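PDB 2GKO: microbial serine proteinases; subtilisin from Bacillus subtilis, which acts as a cold-adapted, calcium-loaded subtilisin, a serine endopeptidase that hydrolyses peptide bonds in proteins. Local coordinates for residues I10-N18 against S301-Q309; A166-I176 against D204-R212. All coordinates share one frame; numbering follows the deposited sequence.

Interaction 1: residues I10-N18 against S301-Q309; sequences IKAIYNNSN and SGFGFAKVQ
A Schellman motif ends helix 8-14, and the C-terminal tail 305-309 docks against this helix end. Asn15, with positive phi, is the C-prime residue of the motif: Asn16 N bonds to Lys11 O at 3.1 Å, and Asn15 N bonds weakly to Ala12 O. One direct hydrogen bond joins the segments. Val308 N donates to Ile13 O at 2.9 Å, almost straight at 175°, so the tail takes up a carbonyl of the last helical turn. Val308 also packs its CG2 over the middle of one face of the Tyr14 ring, a CH-pi contact 3.8 Å from the centroid. With CG1 anti to the backbone N (chi1 171°), the other branch, CG2, is the one turned onto the Tyr14 ring. Ile13 CG1 meets Phe305 CE2 at 3.8 Å, and Ala12 CB approaches CZ of the same ring more loosely. Lys307 CG sits over one face of the Phe305 ring. The Lys307 chain runs on extended past Ala12 O, and a water links the two: it donates to Ala12 O at 2.7 Å and accepts from Lys307 NZ at 2.8 Å. Around the contact, helix 248-265 backs Val308 and Ala306 through Leu258, while Ala12 touches Tyr200 of strand 199-202. Tyr14 OH bonds to Val92 O and Ser23 N. Arg281 NH2 of helix 271-283 bonds to Lys307 O, so the tail meets helices 8-14, 248-265 and 271-283.

Interaction 2: residues A166-I176 against D204-R212; sequences AGNSGPKPGSI and DFSSRGHKR. With PMS (phenylmethanesulfonic acid), chain G.
Two irregular loops, 166-176 and 204-212, run against each other through scattered bonds that mix backbone and serine side chains, with a cis peptide before Pro171. Ser207 N donates to Gly167 O at 2.8 Å, Gly170 N to Phe205 O, Gly174 N to Gly209 O and Ile176 N to Arg208 O. Two serine hydroxyls add to these backbone bonds. Ser207 OG accepts from Ser169 N at 2.9 Å. Ser175 OG, set between its backbone N and carbonyl carbon (chi1 50°), accepts from Arg208 N at 2.9 Å and donates to Lys172 O at 2.7 Å, so it bridges the type II turn 172-175 to the other loop. The Arg208 chain bends at chi2 and lays one guanidinium face on Pro171 CB. Its NH1 hydrogen-bonds to Ser206 O at 2.7 Å, within the guanidinium plane; Ala203 O is a second acceptor of NH1, and Asn291 O takes NH2. Gly174 CA sits over one face of the His210 ring, toward its rim, 3.6 Å from the centroid. Asn168 lies alongside Phe205, amide and ring planes 81° apart. Its OD1 accepts a hydrogen bond from Thr248 OG1, which fixes the amide's rotation and lets ND2 bond O1S of the phenylmethanesulfonic acid at 2.9 Å. Ser249 N also bonds the ligand. The pair is consistent with the subtilisin oxyanion hole, where such donors would stabilise negative charge on the substrate oxygen.

From the N terminus the chain forms helix 8-14, then lays down the first strands of the central sheet and reaches segment 166-176 after strand 161-165. It continues through strands 186-192, 194-196 and 199-202 before interaction 2 closes a loop of 27 intervening residues at segment 204-212. Strand 226-229 and helices 248-265 and 271-283 follow. Only then does the tail 301-309 return to the first helix, so interaction 1 closes a loop of 282 residues that contains interaction 2 whole. The two do not touch; their centres are 21 Å apart. Interaction 1 ties the chain ends together, while interaction 2 joins loops that follow sheet strands beside the ligand pocket.

Interaction 1: residues I10-N18 against S301-Q309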
loop_
_atom_site.group_PDB
_atom_site.type_symbol
_atom_site.label_atom_id
_atom_site.label_comp_id
_atom_site.label_asym_id
_atom_site.label_seq_id
_atom_site.Cartn_x
_atom_site.Cartn_y
_atom_site.Cartn_z
ATOM N N ILE A 10 10.356 2.030 7.578
ATOM C CA ILE A 10 11.118 0.970 6.929
ATOM C C ILE A 10 11.828 0.154 8.012
ATOM O O ILE A 10 11.731 -1.057 8.029
ATOM C CB ILE A 10 12.108 1.536 5.890
ATOM C CG1 ILE A 10 11.353 2.261 4.751
ATOM C CG2 ILE A 10 12.979 0.453 5.316
ATOM C CD1 ILE A 10 10.240 1.471 4.093
ATOM N N LYS A 11 12.518 0.837 8.915
ATOM C CA LYS A 11 13.173 0.172 10.037
ATOM C C LYS A 11 12.152 -0.578 10.865
ATOM O O LYS A 11 12.390 -1.695 11.294
ATOM C CB LYS A 11 13.943 1.164 10.903
ATOM C CG LYS A 11 15.144 1.784 10.229
ATOM C CD LYS A 11 16.000 2.542 11.269
ATOM C CE LYS A 11 17.326 3.027 10.718
ATOM N NZ LYS A 11 17.220 4.321 10.008
ATOM N N ALA A 12 10.978 0.020 11.085
ATOM C CA ALA A 12 9.938 -0.650 11.865
ATOM C C ALA A 12 9.420 -1.921 11.229
ATOM O O ALA A 12 9.330 -2.963 11.870
ATOM C CB ALA A 12 8.803 0.295 12.159
ATOM N N ILE A 13 9.079 -1.875 9.946
ATOM C CA ILE A 13 8.572 -3.062 9.306
ATOM C C ILE A 13 9.685 -4.130 9.097
ATOM O O ILE A 13 9.379 -5.311 9.063
ATOM C CB ILE A 13 7.764 -2.718 7.995
ATOM C CG1 ILE A 13 6.863 -3.871 7.589
ATOM C CG2 ILE A 13 8.657 -2.319 6.841
ATOM C CD1 ILE A 13 5.753 -3.445 6.598
ATOM N N TYR A 14 10.938 -3.700 8.988
ATOM C CA TYR A 14 12.084 -4.617 8.883
ATOM C C TYR A 14 12.491 -5.120 10.266
ATOM O O TYR A 14 13.212 -6.127 10.373
ATOM C CB TYR A 14 13.294 -3.941 8.206
ATOM C CG TYR A 14 13.338 -4.275 6.742
ATOM C CD1 TYR A 14 14.201 -5.244 6.252
ATOM C CD2 TYR A 14 12.442 -3.686 5.857
ATOM C CE1 TYR A 14 14.198 -5.591 4.896
ATOM C CE2 TYR A 14 12.427 -4.028 4.517
ATOM C CZ TYR A 14 13.310 -4.977 4.036
ATOM O OH TYR A 14 13.288 -5.312 2.711
ATOM N N ASN A 15 12.022 -4.429 11.301
ATOM C CA ASN A 15 12.343 -4.762 12.704
ATOM C C ASN A 15 13.854 -4.756 12.933
ATOM O O ASN A 15 14.430 -5.719 13.429
ATOM C CB ASN A 15 11.694 -6.091 13.083
ATOM C CG ASN A 15 11.510 -6.269 14.605
ATOM O OD1 ASN A 15 10.940 -7.264 15.027
ATOM N ND2 ASN A 15 11.990 -5.318 15.405
ATOM N N ASN A 16 14.486 -3.649 12.576
ATOM C CA ASN A 16 15.915 -3.462 12.772
ATOM C C ASN A 16 16.238 -1.984 12.908
ATOM O O ASN A 16 16.107 -1.220 11.948
ATOM C CB ASN A 16 16.681 -4.083 11.597
ATOM C CG ASN A 16 18.183 -4.001 11.756
ATOM O OD1 ASN A 16 18.702 -3.282 12.601
ATOM N ND2 ASN A 16 18.897 -4.746 10.916
ATOM N N SER A 17 16.707 -1.591 14.088
ATOM C CA SER A 17 16.924 -0.183 14.413
ATOM C C SER A 17 18.095 0.420 13.688
ATOM O O SER A 17 18.228 1.642 13.650
ATOM C CB SER A 17 17.164 -0.032 15.923
ATOM O OG SER A 17 16.092 -0.602 16.643
ATOM N N ASN A 18 18.961 -0.429 13.133
ATOM C CA ASN A 18 20.198 0.014 12.481
ATOM C C ASN A 18 20.270 -0.375 11.011
ATOM O O ASN A 18 21.338 -0.355 10.418
ATOM C CB ASN A 18 21.414 -0.561 13.216
ATOM C CG ASN A 18 21.519 -0.054 14.623
ATOM O OD1 ASN A 18 21.437 -0.819 15.574
ATOM N ND2 ASN A 18 21.687 1.248 14.764
ATOM N N SER A 301 -6.598 -1.648 14.348
ATOM C CA SER A 301 -5.369 -2.204 13.808
ATOM C C SER A 301 -5.543 -3.541 13.086
ATOM O O SER A 301 -4.567 -4.076 12.583
ATOM C CB SER A 301 -4.348 -2.345 14.930
ATOM O OG SER A 301 -4.807 -3.252 15.926
ATOM N N GLY A 302 -6.772 -4.047 12.994
ATOM C CA GLY A 302 -7.016 -5.375 12.470
ATOM C C GLY A 302 -6.211 -6.412 13.254
ATOM O O GLY A 302 -6.144 -6.352 14.488
ATOM N N PHE A 303 -5.564 -7.326 12.535
ATOM C CA PHE A 303 -4.886 -8.480 13.159
ATOM C C PHE A 303 -3.581 -8.093 13.833
ATOM O O PHE A 303 -3.101 -8.792 14.739
ATOM C CB PHE A 303 -4.589 -9.562 12.122
ATOM C CG PHE A 303 -5.797 -10.184 11.457
ATOM C CD1 PHE A 303 -7.108 -9.726 11.655
ATOM C CD2 PHE A 303 -5.601 -11.280 10.619
ATOM C CE1 PHE A 303 -8.167 -10.300 11.010
ATOM C CE2 PHE A 303 -6.646 -11.860 9.977
ATOM C CZ PHE A 303 -7.942 -11.392 10.169
ATOM N N GLY A 304 -2.989 -6.985 13.383
ATOM C CA GLY A 304 -1.719 -6.498 13.881
ATOM C C GLY A 304 -0.814 -5.925 12.810
ATOM O O GLY A 304 -1.278 -5.478 11.763
ATOM N N PHE A 305 0.485 -5.975 13.074
ATOM C CA PHE A 305 1.506 -5.319 12.271
ATOM C C PHE A 305 2.400 -6.403 11.642
ATOM O O PHE A 305 3.310 -6.933 12.304
ATOM C CB PHE A 305 2.313 -4.395 13.201
ATOM C CG PHE A 305 3.452 -3.627 12.541
ATOM C CD1 PHE A 305 4.326 -2.878 13.315
ATOM C CD2 PHE A 305 3.641 -3.627 11.166
ATOM C CE1 PHE A 305 5.362 -2.170 12.754
ATOM C CE2 PHE A 305 4.687 -2.912 10.608
ATOM C CZ PHE A 305 5.529 -2.186 11.373
ATOM N N ALA A 306 2.116 -6.754 10.383
ATOM C CA ALA A 306 2.960 -7.710 9.660
ATOM C C ALA A 306 4.326 -7.093 9.403
ATOM O O ALA A 306 4.442 -5.965 8.924
ATOM C CB ALA A 306 2.315 -8.148 8.379
ATOM N N LYS A 307 5.376 -7.853 9.734
ATOM C CA LYS A 307 6.750 -7.445 9.583
ATOM C C LYS A 307 7.561 -8.465 8.763
ATOM O O LYS A 307 7.095 -9.557 8.452
ATOM C CB LYS A 307 7.388 -7.310 10.970
ATOM C CG LYS A 307 6.793 -6.222 11.860
ATOM C CD LYS A 307 7.594 -6.075 13.137
ATOM C CE LYS A 307 6.811 -5.410 14.263
ATOM N NZ LYS A 307 7.660 -5.286 15.506
ATOM N N VAL A 308 8.781 -8.066 8.447
ATOM C CA VAL A 308 9.762 -8.925 7.798
ATOM C C VAL A 308 10.209 -10.037 8.749
ATOM O O VAL A 308 10.396 -11.173 8.326
ATOM C CB VAL A 308 10.974 -8.085 7.377
ATOM C CG1 VAL A 308 12.149 -8.959 6.894
ATOM C CG2 VAL A 308 10.569 -7.100 6.279
ATOM N N GLN A 309 10.397 -9.693 10.014
ATOM C CA GLN A 309 10.991 -10.622 10.997
ATOM C C GLN A 309 10.467 -10.314 12.401
ATOM O O GLN A 309 10.067 -9.180 12.689
ATOM C CB GLN A 309 12.542 -10.568 10.933
ATOM C CG GLN A 309 13.217 -9.554 11.889
ATOM C CD GLN A 309 14.705 -9.255 11.592
ATOM O OE1 GLN A 309 15.252 -8.243 12.084
ATOM N NE2 GLN A 309 15.358 -10.129 10.840
HETATM O O HOH W 1 9.339 -3.338 14.519
#

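Interaction 2: residues A166-I176 against D204-R212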
loop_
_atom_site.group_PDB
_atom_site.type_symbol
_atom_site.label_atom_id
_atom_site.label_comp_id
_atom_site.label_asym_id
_atom_site.label_seq_id
_atom_site.Cartn_x
_atom_site.Cartn_y
_atom_site.Cartn_z
ATOM N N ALA A 166 -6.815 2.239 4.660
ATOM C CA ALA A 166 -8.064 2.111 5.422
ATOM C C ALA A 166 -8.908 3.383 5.326
ATOM O O ALA A 166 -10.125 3.300 5.328
ATOM C CB ALA A 166 -7.787 1.758 6.888
ATOM N N GLY A 167 -8.237 4.530 5.196
ATOM C CA GLY A 167 -8.861 5.835 5.219
ATOM C C GLY A 167 -8.343 6.682 6.367
ATOM O O GLY A 167 -7.747 6.208 7.331
ATOM N N ASN A 168 -8.582 7.980 6.247
ATOM C CA ASN A 168 -8.089 8.960 7.212
ATOM C C ASN A 168 -9.232 9.637 7.980
ATOM O O ASN A 168 -9.115 10.804 8.328
ATOM C CB ASN A 168 -7.279 10.031 6.497
ATOM C CG ASN A 168 -6.025 9.503 5.844
ATOM O OD1 ASN A 168 -5.577 8.399 6.127
ATOM N ND2 ASN A 168 -5.434 10.318 4.993
ATOM N N SER A 169 -10.304 8.906 8.277
ATOM C CA SER A 169 -11.522 9.476 8.857
ATOM C C SER A 169 -11.739 8.989 10.297
ATOM O O SER A 169 -12.831 9.122 10.846
ATOM C CB SER A 169 -12.725 9.088 8.004
ATOM O OG SER A 169 -12.619 9.641 6.720
ATOM N N GLY A 170 -10.688 8.463 10.902
ATOM C CA GLY A 170 -10.738 8.031 12.282
ATOM C C GLY A 170 -10.744 9.171 13.293
ATOM O O GLY A 170 -10.613 10.344 12.931
ATOM N N PRO A 171 -10.806 8.844 14.581
ATOM C CA PRO A 171 -10.725 7.487 15.107
ATOM C C PRO A 171 -12.051 6.749 15.298
ATOM O O PRO A 171 -12.038 5.610 15.772
ATOM C CB PRO A 171 -10.090 7.726 16.488
ATOM C CG PRO A 171 -10.664 9.012 16.916
ATOM C CD PRO A 171 -10.799 9.826 15.664
ATOM N N LYS A 172 -13.178 7.361 14.968
ATOM C CA LYS A 172 -14.436 6.753 15.365
ATOM C C LYS A 172 -14.685 5.416 14.691
ATOM O O LYS A 172 -14.328 5.234 13.539
ATOM C CB LYS A 172 -15.589 7.701 15.133
ATOM C CG LYS A 172 -15.544 8.913 16.062
ATOM C CD LYS A 172 -16.754 9.830 15.831
ATOM C CE LYS A 172 -18.014 9.282 16.548
ATOM N NZ LYS A 172 -19.141 10.281 16.624
ATOM N N PRO A 173 -15.305 4.481 15.411
ATOM C CA PRO A 173 -15.692 3.204 14.814
ATOM C C PRO A 173 -16.521 3.347 13.551
ATOM O O PRO A 173 -17.361 4.260 13.410
ATOM C CB PRO A 173 -16.516 2.542 15.926
ATOM C CG PRO A 173 -15.970 3.099 17.189
ATOM C CD PRO A 173 -15.659 4.537 16.842
ATOM N N GLY A 174 -16.279 2.446 12.603
ATOM C CA GLY A 174 -17.056 2.400 11.386
ATOM C C GLY A 174 -16.684 3.435 10.333
ATOM O O GLY A 174 -17.433 3.667 9.385
ATOM N N SER A 175 -15.522 4.063 10.491
ATOM C CA SER A 175 -15.071 5.110 9.576
ATOM C C SER A 175 -14.283 4.607 8.360
ATOM O O SER A 175 -13.943 5.389 7.461
ATOM C CB SER A 175 -14.252 6.155 10.348
ATOM O OG SER A 175 -13.226 5.586 11.152
ATOM N N ILE A 176 -13.992 3.305 8.316
ATOM C CA ILE A 176 -13.328 2.701 7.182
ATOM C C ILE A 176 -14.054 3.011 5.879
ATOM O O ILE A 176 -15.287 3.002 5.817
ATOM C CB ILE A 176 -13.154 1.170 7.410
ATOM C CG1 ILE A 176 -12.240 0.568 6.341
ATOM C CG2 ILE A 176 -14.488 0.455 7.403
ATOM C CD1 ILE A 176 -11.996 -0.918 6.506
ATOM N N ASP A 204 -4.535 8.346 15.538
ATOM C CA ASP A 204 -5.929 8.742 15.729
ATOM C C ASP A 204 -6.662 8.947 14.396
ATOM O O ASP A 204 -7.826 8.626 14.297
ATOM C CB ASP A 204 -6.048 10.042 16.532
ATOM C CG ASP A 204 -5.572 9.922 17.957
ATOM O OD1 ASP A 204 -5.236 8.804 18.427
ATOM O OD2 ASP A 204 -5.522 10.939 18.677
ATOM N N PHE A 205 -5.982 9.461 13.367
ATOM C CA PHE A 205 -6.652 9.712 12.080
ATOM C C PHE A 205 -7.058 8.467 11.310
ATOM O O PHE A 205 -7.882 8.529 10.409
ATOM C CB PHE A 205 -5.824 10.640 11.173
ATOM C CG PHE A 205 -4.567 10.017 10.626
ATOM C CD1 PHE A 205 -4.642 9.098 9.581
ATOM C CD2 PHE A 205 -3.327 10.340 11.138
ATOM C CE1 PHE A 205 -3.491 8.493 9.073
ATOM C CE2 PHE A 205 -2.158 9.750 10.619
ATOM C CZ PHE A 205 -2.254 8.820 9.594
ATOM N N SER A 206 -6.457 7.336 11.634
ATOM C CA SER A 206 -6.653 6.146 10.833
ATOM C C SER A 206 -8.100 5.633 10.964
ATOM O O SER A 206 -8.623 5.531 12.068
ATOM C CB SER A 206 -5.638 5.088 11.303
ATOM O OG SER A 206 -5.600 3.974 10.449
ATOM N N SER A 207 -8.746 5.332 9.839
ATOM C CA SER A 207 -10.134 4.883 9.848
ATOM C C SER A 207 -10.246 3.534 10.542
ATOM O O SER A 207 -9.440 2.621 10.307
ATOM C CB SER A 207 -10.673 4.779 8.432
ATOM O OG SER A 207 -10.881 6.074 7.868
ATOM N N ARG A 208 -11.264 3.424 11.380
ATOM C CA ARG A 208 -11.563 2.195 12.129
ATOM C C ARG A 208 -12.597 1.337 11.443
ATOM O O ARG A 208 -13.508 1.813 10.767
ATOM C CB ARG A 208 -12.072 2.542 13.539
ATOM C CG ARG A 208 -11.017 2.643 14.584
ATOM C CD ARG A 208 -9.950 3.712 14.329
ATOM N NE ARG A 208 -9.027 3.775 15.462
ATOM C CZ ARG A 208 -7.932 4.517 15.541
ATOM N NH1 ARG A 208 -7.567 5.316 14.559
ATOM N NH2 ARG A 208 -7.189 4.473 16.635
ATOM N N GLY A 209 -12.484 0.022 11.630
ATOM C CA GLY A 209 -13.497 -0.880 11.150
ATOM C C GLY A 209 -14.737 -0.852 12.045
ATOM O O GLY A 209 -14.845 -0.023 12.969
ATOM N N HIS A 210 -15.633 -1.793 11.783
ATOM C CA HIS A 210 -16.934 -1.890 12.444
ATOM C C HIS A 210 -16.907 -2.859 13.605
ATOM O O HIS A 210 -16.308 -3.936 13.511
ATOM C CB HIS A 210 -18.006 -2.292 11.422
ATOM C CG HIS A 210 -18.235 -1.260 10.363
ATOM N ND1 HIS A 210 -19.147 -0.237 10.511
ATOM C CD2 HIS A 210 -17.628 -1.052 9.170
ATOM C CE1 HIS A 210 -19.093 0.549 9.451
ATOM N NE2 HIS A 210 -18.173 0.083 8.627
ATOM N N LYS A 211 -17.559 -2.494 14.704
ATOM C CA LYS A 211 -17.479 -3.319 15.920
ATOM C C LYS A 211 -18.115 -4.707 15.741
ATOM O O LYS A 211 -17.620 -5.682 16.302
ATOM C CB LYS A 211 -18.160 -2.642 17.101
ATOM C CG LYS A 211 -17.608 -1.319 17.526
ATOM C CD LYS A 211 -18.119 -0.901 18.890
ATOM C CE LYS A 211 -17.626 0.494 19.224
ATOM N NZ LYS A 211 -18.117 1.028 20.516
ATOM N N ARG A 212 -19.187 -4.800 14.969
ATOM C CA ARG A 212 -19.946 -6.057 14.955
ATOM C C ARG A 212 -19.240 -7.204 14.226
ATOM O O ARG A 212 -19.650 -8.354 14.378
ATOM C CB ARG A 212 -21.373 -5.875 14.406
ATOM C CG ARG A 212 -21.487 -5.462 12.992
ATOM C CD ARG A 212 -22.916 -5.198 12.593
ATOM N NE ARG A 212 -23.419 -3.942 13.155
ATOM C CZ ARG A 212 -24.697 -3.593 13.158
ATOM N NH1 ARG A 212 -25.069 -2.434 13.669
ATOM N NH2 ARG A 212 -25.616 -4.395 12.650
HETATM C C PMS G . -4.656 9.806 0.734
HETATM S S PMS G . -4.618 8.372 1.607
HETATM C C1 PMS G . -3.402 10.656 0.897
HETATM C C2 PMS G . -3.322 11.626 1.894
HETATM C C3 PMS G . -2.179 12.422 2.026
HETATM C C4 PMS G . -1.134 12.267 1.125
HETATM C C5 PMS G . -1.217 11.329 0.102
HETATM C C6 PMS G . -2.355 10.535 -0.010
HETATM O O2S PMS G . -5.930 7.773 1.491
HETATM O O1S PMS G . -4.126 8.722 2.936
HETATM O O HOH W 2 -12.250 6.343 5.544
HETATM O O HOH W 3 -17.518 1.470 6.268
#